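Local coordinates for protein tRNA-splicing endonuclease (Sulfolobus tokodaii, PDB 2CV8) that probably cleaves precursor tRNA at both splice sites to release the intron, leaving 2',3'-cyclic phosphate and 5'-hydroxyl ends, at residues I64-G68 / E69-F73; I84-F87 / R88-S92; D96-K100 / G101-R105. All coordinates share one frame; numbering follows the deposited sequence.

Contact 1 (I64-G68 / E69-F73)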
loop_
_atom_site.group_PDB
_atom_site.type_symbol
_atom_site.label_atom_id
_atom_site.label_comp_id
_atom_site.label_asym_id
_atom_site.label_seq_id
_atom_site.Cartn_x
_atom_site.Cartn_y
_atom_site.Cartn_z
ATOM N N ILE B 64 5.298 -17.427 -32.088
ATOM C CA ILE B 64 3.898 -17.724 -31.859
ATOM C C ILE B 64 3.059 -17.673 -33.120
ATOM O O ILE B 64 3.260 -16.824 -33.988
ATOM C CB ILE B 64 3.328 -16.800 -30.770
ATOM C CG1 ILE B 64 3.787 -17.323 -29.402
ATOM C CG2 ILE B 64 1.808 -16.749 -30.844
ATOM C CD1 ILE B 64 3.768 -16.292 -28.320
ATOM N N VAL B 65 2.122 -18.610 -33.212
ATOM C CA VAL B 65 1.250 -18.722 -34.369
ATOM C C VAL B 65 -0.200 -18.848 -33.962
ATOM O O VAL B 65 -0.514 -19.457 -32.940
ATOM C CB VAL B 65 1.622 -19.960 -35.210
ATOM C CG1 VAL B 65 0.558 -20.226 -36.260
ATOM C CG2 VAL B 65 2.965 -19.741 -35.867
ATOM N N SER B 66 -1.077 -18.262 -34.769
ATOM C CA SER B 66 -2.512 -18.325 -34.521
ATOM C C SER B 66 -3.173 -18.821 -35.794
ATOM O O SER B 66 -3.543 -18.024 -36.658
ATOM C CB SER B 66 -3.066 -16.950 -34.163
ATOM O OG SER B 66 -4.433 -17.047 -33.805
ATOM N N ASN B 67 -3.310 -20.141 -35.902
ATOM C CA ASN B 67 -3.909 -20.762 -37.077
ATOM C C ASN B 67 -3.324 -20.169 -38.350
ATOM O O ASN B 67 -3.979 -19.399 -39.053
ATOM C CB ASN B 67 -5.432 -20.587 -37.068
ATOM C CG ASN B 67 -6.147 -21.711 -36.336
ATOM O OD1 ASN B 67 -7.367 -21.672 -36.157
ATOM N ND2 ASN B 67 -5.393 -22.725 -35.918
ATOM N N GLY B 68 -2.079 -20.525 -38.635
ATOM C CA GLY B 68 -1.431 -20.028 -39.830
ATOM C C GLY B 68 -0.742 -18.694 -39.646
ATOM O O GLY B 68 0.438 -18.558 -39.969
ATOM N N GLU B 69 -1.462 -17.702 -39.130
ATOM C CA GLU B 69 -0.872 -16.383 -38.939
ATOM C C GLU B 69 0.265 -16.393 -37.921
ATOM O O GLU B 69 0.179 -17.021 -36.863
ATOM C CB GLU B 69 -1.942 -15.366 -38.522
ATOM C CG GLU B 69 -1.393 -13.957 -38.311
ATOM C CD GLU B 69 -2.481 -12.910 -38.153
ATOM O OE1 GLU B 69 -3.403 -13.113 -37.331
ATOM O OE2 GLU B 69 -2.404 -11.876 -38.848
ATOM N N ARG B 70 1.336 -15.692 -38.266
ATOM C CA ARG B 70 2.516 -15.585 -37.423
ATOM C C ARG B 70 2.399 -14.249 -36.692
ATOM O O ARG B 70 2.535 -13.188 -37.301
ATOM C CB ARG B 70 3.761 -15.607 -38.306
ATOM C CG ARG B 70 5.078 -15.868 -37.608
ATOM C CD ARG B 70 6.186 -15.836 -38.657
ATOM N NE ARG B 70 7.504 -16.204 -38.147
ATOM C CZ ARG B 70 8.612 -16.203 -38.887
ATOM N NH1 ARG B 70 8.556 -15.850 -40.167
ATOM N NH2 ARG B 70 9.774 -16.557 -38.351
ATOM N N LEU B 71 2.124 -14.305 -35.392
ATOM C CA LEU B 71 1.974 -13.100 -34.584
ATOM C C LEU B 71 3.286 -12.667 -33.961
ATOM O O LEU B 71 3.905 -13.431 -33.224
ATOM C CB LEU B 71 0.953 -13.331 -33.471
ATOM C CG LEU B 71 -0.521 -13.486 -33.849
ATOM C CD1 LEU B 71 -0.962 -12.270 -34.645
ATOM C CD2 LEU B 71 -0.726 -14.746 -34.652
ATOM N N ASP B 72 3.718 -11.445 -34.257
ATOM C CA ASP B 72 4.961 -10.941 -33.682
ATOM C C ASP B 72 4.651 -10.194 -32.397
ATOM O O ASP B 72 3.500 -10.150 -31.963
ATOM C CB ASP B 72 5.694 -10.019 -34.663
ATOM C CG ASP B 72 4.873 -8.816 -35.067
ATOM O OD1 ASP B 72 5.446 -7.914 -35.710
ATOM O OD2 ASP B 72 3.661 -8.767 -34.754
ATOM N N PHE B 73 5.678 -9.608 -31.792
ATOM C CA PHE B 73 5.518 -8.868 -30.539
ATOM C C PHE B 73 4.441 -7.775 -30.559
ATOM O O PHE B 73 3.599 -7.720 -29.670
ATOM C CB PHE B 73 6.850 -8.242 -30.131
ATOM C CG PHE B 73 6.809 -7.546 -28.805
ATOM C CD1 PHE B 73 6.914 -8.269 -27.628
ATOM C CD2 PHE B 73 6.655 -6.165 -28.734
ATOM C CE1 PHE B 73 6.867 -7.624 -26.396
ATOM C CE2 PHE B 73 6.605 -5.512 -27.512
ATOM C CZ PHE B 73 6.711 -6.240 -26.339
#

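Contact 2 (I84-F87 / R88-S92)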
loop_
_atom_site.group_PDB
_atom_site.type_symbol
_atom_site.label_atom_id
_atom_site.label_comp_id
_atom_site.label_asym_id
_atom_site.label_seq_id
_atom_site.Cartn_x
_atom_site.Cartn_y
_atom_site.Cartn_z
ATOM N N ILE B 84 -6.571 -9.384 -22.035
ATOM C CA ILE B 84 -6.278 -9.302 -20.609
ATOM C C ILE B 84 -6.432 -7.935 -19.935
ATOM O O ILE B 84 -5.797 -6.957 -20.330
ATOM C CB ILE B 84 -4.836 -9.836 -20.335
ATOM C CG1 ILE B 84 -4.840 -11.367 -20.253
ATOM C CG2 ILE B 84 -4.286 -9.259 -19.043
ATOM C CD1 ILE B 84 -5.184 -12.078 -21.539
ATOM N N PRO B 85 -7.282 -7.852 -18.898
ATOM C CA PRO B 85 -7.488 -6.586 -18.180
ATOM C C PRO B 85 -6.206 -6.231 -17.424
ATOM O O PRO B 85 -5.585 -7.093 -16.803
ATOM C CB PRO B 85 -8.638 -6.910 -17.217
ATOM C CG PRO B 85 -9.370 -8.025 -17.898
ATOM C CD PRO B 85 -8.245 -8.872 -18.445
ATOM N N ARG B 86 -5.814 -4.967 -17.471
ATOM C CA ARG B 86 -4.596 -4.515 -16.794
ATOM C C ARG B 86 -3.332 -5.092 -17.440
ATOM O O ARG B 86 -2.253 -5.109 -16.834
ATOM C CB ARG B 86 -4.642 -4.890 -15.310
ATOM C CG ARG B 86 -5.791 -4.246 -14.540
ATOM C CD ARG B 86 -5.997 -4.938 -13.205
ATOM N NE ARG B 86 -4.782 -4.918 -12.395
ATOM C CZ ARG B 86 -4.321 -5.963 -11.710
ATOM N NH1 ARG B 86 -4.973 -7.123 -11.735
ATOM N NH2 ARG B 86 -3.202 -5.848 -11.001
ATOM N N PHE B 87 -3.464 -5.540 -18.684
ATOM C CA PHE B 87 -2.341 -6.115 -19.395
ATOM C C PHE B 87 -1.116 -5.210 -19.403
ATOM O O PHE B 87 -0.009 -5.679 -19.147
ATOM C CB PHE B 87 -2.712 -6.450 -20.840
ATOM C CG PHE B 87 -1.594 -7.114 -21.606
ATOM C CD1 PHE B 87 -1.418 -8.501 -21.556
ATOM C CD2 PHE B 87 -0.667 -6.346 -22.319
ATOM C CE1 PHE B 87 -0.340 -9.110 -22.196
ATOM C CE2 PHE B 87 0.422 -6.945 -22.966
ATOM C CZ PHE B 87 0.584 -8.330 -22.902
ATOM N N ARG B 88 -1.304 -3.927 -19.703
ATOM C CA ARG B 88 -0.185 -2.993 -19.747
ATOM C C ARG B 88 0.597 -2.925 -18.440
ATOM O O ARG B 88 1.828 -3.062 -18.443
ATOM C CB ARG B 88 -0.650 -1.582 -20.120
ATOM C CG ARG B 88 -1.027 -1.403 -21.577
ATOM C CD ARG B 88 -0.909 0.059 -21.986
ATOM N NE ARG B 88 -1.348 0.278 -23.360
ATOM C CZ ARG B 88 -2.621 0.327 -23.739
ATOM N NH1 ARG B 88 -3.588 0.180 -22.841
ATOM N NH2 ARG B 88 -2.928 0.513 -25.017
ATOM N N ILE B 89 -0.093 -2.726 -17.323
ATOM C CA ILE B 89 0.631 -2.626 -16.072
ATOM C C ILE B 89 1.162 -3.970 -15.633
ATOM O O ILE B 89 2.235 -4.037 -15.020
ATOM C CB ILE B 89 -0.225 -2.007 -14.947
ATOM C CG1 ILE B 89 -1.428 -2.882 -14.639
ATOM C CG2 ILE B 89 -0.684 -0.636 -15.362
ATOM C CD1 ILE B 89 -2.190 -2.423 -13.414
ATOM N N LEU B 90 0.427 -5.038 -15.958
ATOM C CA LEU B 90 0.850 -6.392 -15.589
ATOM C C LEU B 90 2.086 -6.846 -16.358
ATOM O O LEU B 90 2.985 -7.465 -15.791
ATOM C CB LEU B 90 -0.281 -7.397 -15.814
ATOM C CG LEU B 90 -1.443 -7.349 -14.815
ATOM C CD1 LEU B 90 -2.516 -8.301 -15.256
ATOM C CD2 LEU B 90 -0.961 -7.684 -13.415
ATOM N N TYR B 91 2.137 -6.538 -17.650
ATOM C CA TYR B 91 3.292 -6.923 -18.443
ATOM C C TYR B 91 4.498 -6.069 -18.044
ATOM O O TYR B 91 5.638 -6.537 -18.044
ATOM C CB TYR B 91 3.022 -6.762 -19.944
ATOM C CG TYR B 91 4.237 -7.107 -20.777
ATOM C CD1 TYR B 91 4.619 -8.438 -20.978
ATOM C CD2 TYR B 91 5.066 -6.102 -21.284
ATOM C CE1 TYR B 91 5.800 -8.758 -21.661
ATOM C CE2 TYR B 91 6.244 -6.411 -21.957
ATOM C CZ TYR B 91 6.605 -7.741 -22.144
ATOM O OH TYR B 91 7.773 -8.040 -22.811
ATOM N N SER B 92 4.246 -4.814 -17.701
ATOM C CA SER B 92 5.329 -3.925 -17.301
ATOM C C SER B 92 6.055 -4.454 -16.076
ATOM O O SER B 92 7.288 -4.456 -16.044
ATOM C CB SER B 92 4.798 -2.513 -17.029
ATOM O OG SER B 92 4.366 -1.904 -18.238
#

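Contact 3 (D96-K100 / G101-R105)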
loop_
_atom_site.group_PDB
_atom_site.type_symbol
_atom_site.label_atom_id
_atom_site.label_comp_id
_atom_site.label_asym_id
_atom_site.label_seq_id
_atom_site.Cartn_x
_atom_site.Cartn_y
_atom_site.Cartn_z
ATOM N N ASP B 96 9.789 -6.212 -16.195
ATOM C CA ASP B 96 10.780 -5.546 -15.363
ATOM C C ASP B 96 11.362 -6.506 -14.343
ATOM O O ASP B 96 12.577 -6.587 -14.172
ATOM C CB ASP B 96 10.138 -4.353 -14.658
ATOM C CG ASP B 96 11.131 -3.543 -13.815
ATOM O OD1 ASP B 96 11.147 -3.707 -12.573
ATOM O OD2 ASP B 96 11.888 -2.734 -14.396
ATOM N N LEU B 97 10.494 -7.241 -13.665
ATOM C CA LEU B 97 10.957 -8.178 -12.671
ATOM C C LEU B 97 11.701 -9.328 -13.314
ATOM O O LEU B 97 12.737 -9.776 -12.815
ATOM C CB LEU B 97 9.784 -8.703 -11.851
ATOM C CG LEU B 97 9.215 -7.699 -10.843
ATOM C CD1 LEU B 97 8.204 -8.390 -9.941
ATOM C CD2 LEU B 97 10.346 -7.121 -10.006
ATOM N N ARG B 98 11.177 -9.803 -14.431
ATOM C CA ARG B 98 11.807 -10.911 -15.122
ATOM C C ARG B 98 13.178 -10.462 -15.646
ATOM O O ARG B 98 14.177 -11.172 -15.520
ATOM C CB ARG B 98 10.915 -11.360 -16.275
ATOM C CG ARG B 98 11.075 -12.804 -16.624
ATOM C CD ARG B 98 10.322 -13.701 -15.663
ATOM N NE ARG B 98 10.922 -15.032 -15.638
ATOM C CZ ARG B 98 10.295 -16.146 -15.278
ATOM N NH1 ARG B 98 9.028 -16.124 -14.909
ATOM N NH2 ARG B 98 10.946 -17.291 -15.279
ATOM N N GLU B 99 13.218 -9.259 -16.210
ATOM C CA GLU B 99 14.446 -8.703 -16.760
ATOM C C GLU B 99 15.505 -8.525 -15.681
ATOM O O GLU B 99 16.702 -8.543 -15.966
ATOM C CB GLU B 99 14.154 -7.364 -17.437
ATOM C CG GLU B 99 15.139 -7.014 -18.538
ATOM C CD GLU B 99 15.087 -7.978 -19.713
ATOM O OE1 GLU B 99 15.948 -7.877 -20.609
ATOM O OE2 GLU B 99 14.184 -8.835 -19.749
ATOM N N LYS B 100 15.057 -8.356 -14.443
ATOM C CA LYS B 100 15.963 -8.187 -13.312
ATOM C C LYS B 100 16.439 -9.524 -12.764
ATOM O O LYS B 100 17.179 -9.572 -11.782
ATOM C CB LYS B 100 15.293 -7.375 -12.197
ATOM C CG LYS B 100 15.266 -5.896 -12.485
ATOM C CD LYS B 100 14.557 -5.090 -11.411
ATOM C CE LYS B 100 14.446 -3.627 -11.845
ATOM N NZ LYS B 100 13.639 -2.810 -10.907
ATOM N N GLY B 101 15.996 -10.611 -13.384
ATOM C CA GLY B 101 16.439 -11.919 -12.946
ATOM C C GLY B 101 15.577 -12.712 -11.987
ATOM O O GLY B 101 15.946 -13.827 -11.624
ATOM N N TYR B 102 14.449 -12.160 -11.557
ATOM C CA TYR B 102 13.583 -12.907 -10.651
ATOM C C TYR B 102 12.797 -13.926 -11.479
ATOM O O TYR B 102 12.681 -13.795 -12.698
ATOM C CB TYR B 102 12.579 -11.987 -9.940
ATOM C CG TYR B 102 13.164 -10.902 -9.063
ATOM C CD1 TYR B 102 13.687 -9.734 -9.614
ATOM C CD2 TYR B 102 13.155 -11.025 -7.668
ATOM C CE1 TYR B 102 14.180 -8.711 -8.801
ATOM C CE2 TYR B 102 13.646 -10.006 -6.850
ATOM C CZ TYR B 102 14.155 -8.849 -7.419
ATOM O OH TYR B 102 14.628 -7.824 -6.616
ATOM N N VAL B 103 12.288 -14.952 -10.812
ATOM C CA VAL B 103 11.458 -15.945 -11.465
ATOM C C VAL B 103 10.055 -15.497 -11.046
ATOM O O VAL B 103 9.724 -15.466 -9.864
ATOM C CB VAL B 103 11.771 -17.364 -10.948
ATOM C CG1 VAL B 103 10.857 -18.393 -11.585
ATOM C CG2 VAL B 103 13.196 -17.701 -11.290
ATOM N N VAL B 104 9.250 -15.118 -12.026
ATOM C CA VAL B 104 7.905 -14.619 -11.784
ATOM C C VAL B 104 6.801 -15.616 -12.105
ATOM O O VAL B 104 6.675 -16.079 -13.232
ATOM C CB VAL B 104 7.669 -13.349 -12.619
ATOM C CG1 VAL B 104 6.306 -12.742 -12.298
ATOM C CG2 VAL B 104 8.796 -12.369 -12.365
ATOM N N ARG B 105 5.987 -15.924 -11.107
ATOM C CA ARG B 105 4.882 -16.851 -11.282
ATOM C C ARG B 105 3.585 -16.130 -10.957
ATOM O O ARG B 105 3.592 -14.983 -10.509
ATOM C CB ARG B 105 5.026 -18.041 -10.331
ATOM C CG ARG B 105 6.296 -18.861 -10.499
ATOM C CD ARG B 105 5.993 -20.233 -11.073
ATOM N NE ARG B 105 6.150 -20.263 -12.524
ATOM C CZ ARG B 105 5.504 -21.101 -13.334
ATOM N NH1 ARG B 105 4.642 -21.982 -12.840
ATOM N NH2 ARG B 105 5.733 -21.067 -14.640
#

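Contact 1 (I64-G68 / E69-F73)
Leu71 lays its CD2 methyl against Ser66, 3.3 Å from CB, on the face of the hairpin that also carries Ile64 and Glu69. The leucine reaches diagonally across to the neighbouring strand: with CG beside its own backbone N (chi1 -70°), CD2 is carried toward Ser66, two residues further along the facing strand than Ile64, whose CG2 stands 4.4 Å from Leu71 CB. Ile64 sends its end away to Val57 of helix 50-58 and Leu76 of helix 73-83, and Leu71 also rests on Leu76, so these two side chains face the interior.

Strands 63-66 and 69-71 form a beta hairpin at the margin of the N-terminal domain's sheet. Its closing hydrogen-bonded pair is Ser66 with Glu69, where Ser66 N donates to Glu69 O over 2.7 Å. Asn67 and Gly68 make the turn, both at positive phi.

On the other face Val65 and Arg70 form a non-hydrogen-bonded pair, their CA atoms 4.6 Å apart. CG1 of Val65, anti to the backbone N (chi1 169°), lies alongside the opposite backbone, 3.3 Å from Glu69 O. The chain of Arg70 runs out extended to a salt bridge with Glu63.

Contact 2 (I84-F87 / R88-S92)
Arg86 and Leu90 meet in the first turn of helix 87-99, where a type II beta turn from Ile84 to Phe87 leads out of helix 73-83. Arg86 fills both the third position of that turn, at a positive phi of 68°, and the N-cap. Its carbonyl opens the helical bonding: Leu90 N donates to Arg86 O over 2.8 Å, and Tyr91 N follows with a bond of 2.8 Å to Phe87 O.

The Arg86 side chain, bent at chi3 (57°), folds back over the helix start. Leu90 CD2 sits over one face of the guanidinium, 3.8 Å from NH2, while Ile89 CD1 comes in obliquely, 3.7 Å from NE. On another side of the turn, Phe87 and Tyr91 extend side by side in the same direction, each with CG anti to its backbone N. Their ring planes are only 6° apart, yet the rings are slid so far that they barely overlap. What covers the Phe87 face is Tyr91 CB, 4.0 Å from CE2 and toward the rim; Ile84 CG2 lies at the ring's edge, and Tyr77 meets the ring edge-to-face. One turn on, Arg88 O accepts from Ser92 N and Ser92 OG, which approach from opposite faces of its plane.

The charge of Arg86 is paired with Asp113 through a salt bridge from NH2, while the apolar Leu90 methyl lies over the guanidinium face. With a further bond to Ala132 O, the same nitrogen ties the interhelical turn to the catalytic domain's sheet.

Contact 3 (D96-K100 / G101-R105)
Leu97 and Val104 supply the apolar part of this helix-to-strand junction, Leu97 CB lying 3.8 Å from Val104 CG2. Further out along the side chain, Leu97 CD2 approaches Tyr102 CD1 at 4.3 Å. The tyrosine ring turns its edge to the helix end: Lys100 CB lies near the ring plane, 3.8 Å from CE1, and Leu97 O is also at this edge. Val116 of strand 114-117 packs on both Leu97 and Tyr102.

Backbone bonds close the helix in a Schellman motif. Tyr102 N reaches back to Leu97 O over 3.2 Å, and Gly101 N to Arg98 O over 2.9 Å. Gly101 adopts a positive phi of 96°, a conformation that glycine takes up easily. The chain then enters strand 103-106, an edge strand of the catalytic domain's sheet within this chain. Val103 pairs there by backbone bonds with Tyr117, a predicted active-site residue, and the side chains of the two lie about 4 Å apart.

The charged side chains take two courses. Arg98, bent at chi2 (79°), slides past Val104 in the opposite direction and lays its guanidinium flat against the strand, with Val103 CA over the centre of one face; Tyr27 adds a cation-pi contact. Lys100 stretches back, extended, to Asp96, and its NZ meets OD1 on the syn side at 3.1 Å. That carboxylate oxygen is also hydrogen-bonded to Tyr172 OH, while Lys100 NZ forms a second salt bridge with the terminal carboxylate of Met180 of the second subunit.

How the contacts relate
Contacts 1, 2 and 3 follow one another along the chain and run from the N-terminal sheet towards the catalytic one. Contact 1 is a hairpin at the margin of the first sheet; its centre lies about 20 Å from that of contact 2 and about 25 Å from that of contact 3. Helix 73-83 connects the first two, which nevertheless touch where Phe73 CE1 meets Tyr91 OH at 3.7 Å. Contacts 2 and 3, with centres about 15 Å apart, stand at the start and the end of helix 87-99. That helix thus carries the chain from the turn at 84-87 to the strand paired with 114-117, which ends at the predicted active-site Tyr117, close to the subunit interface.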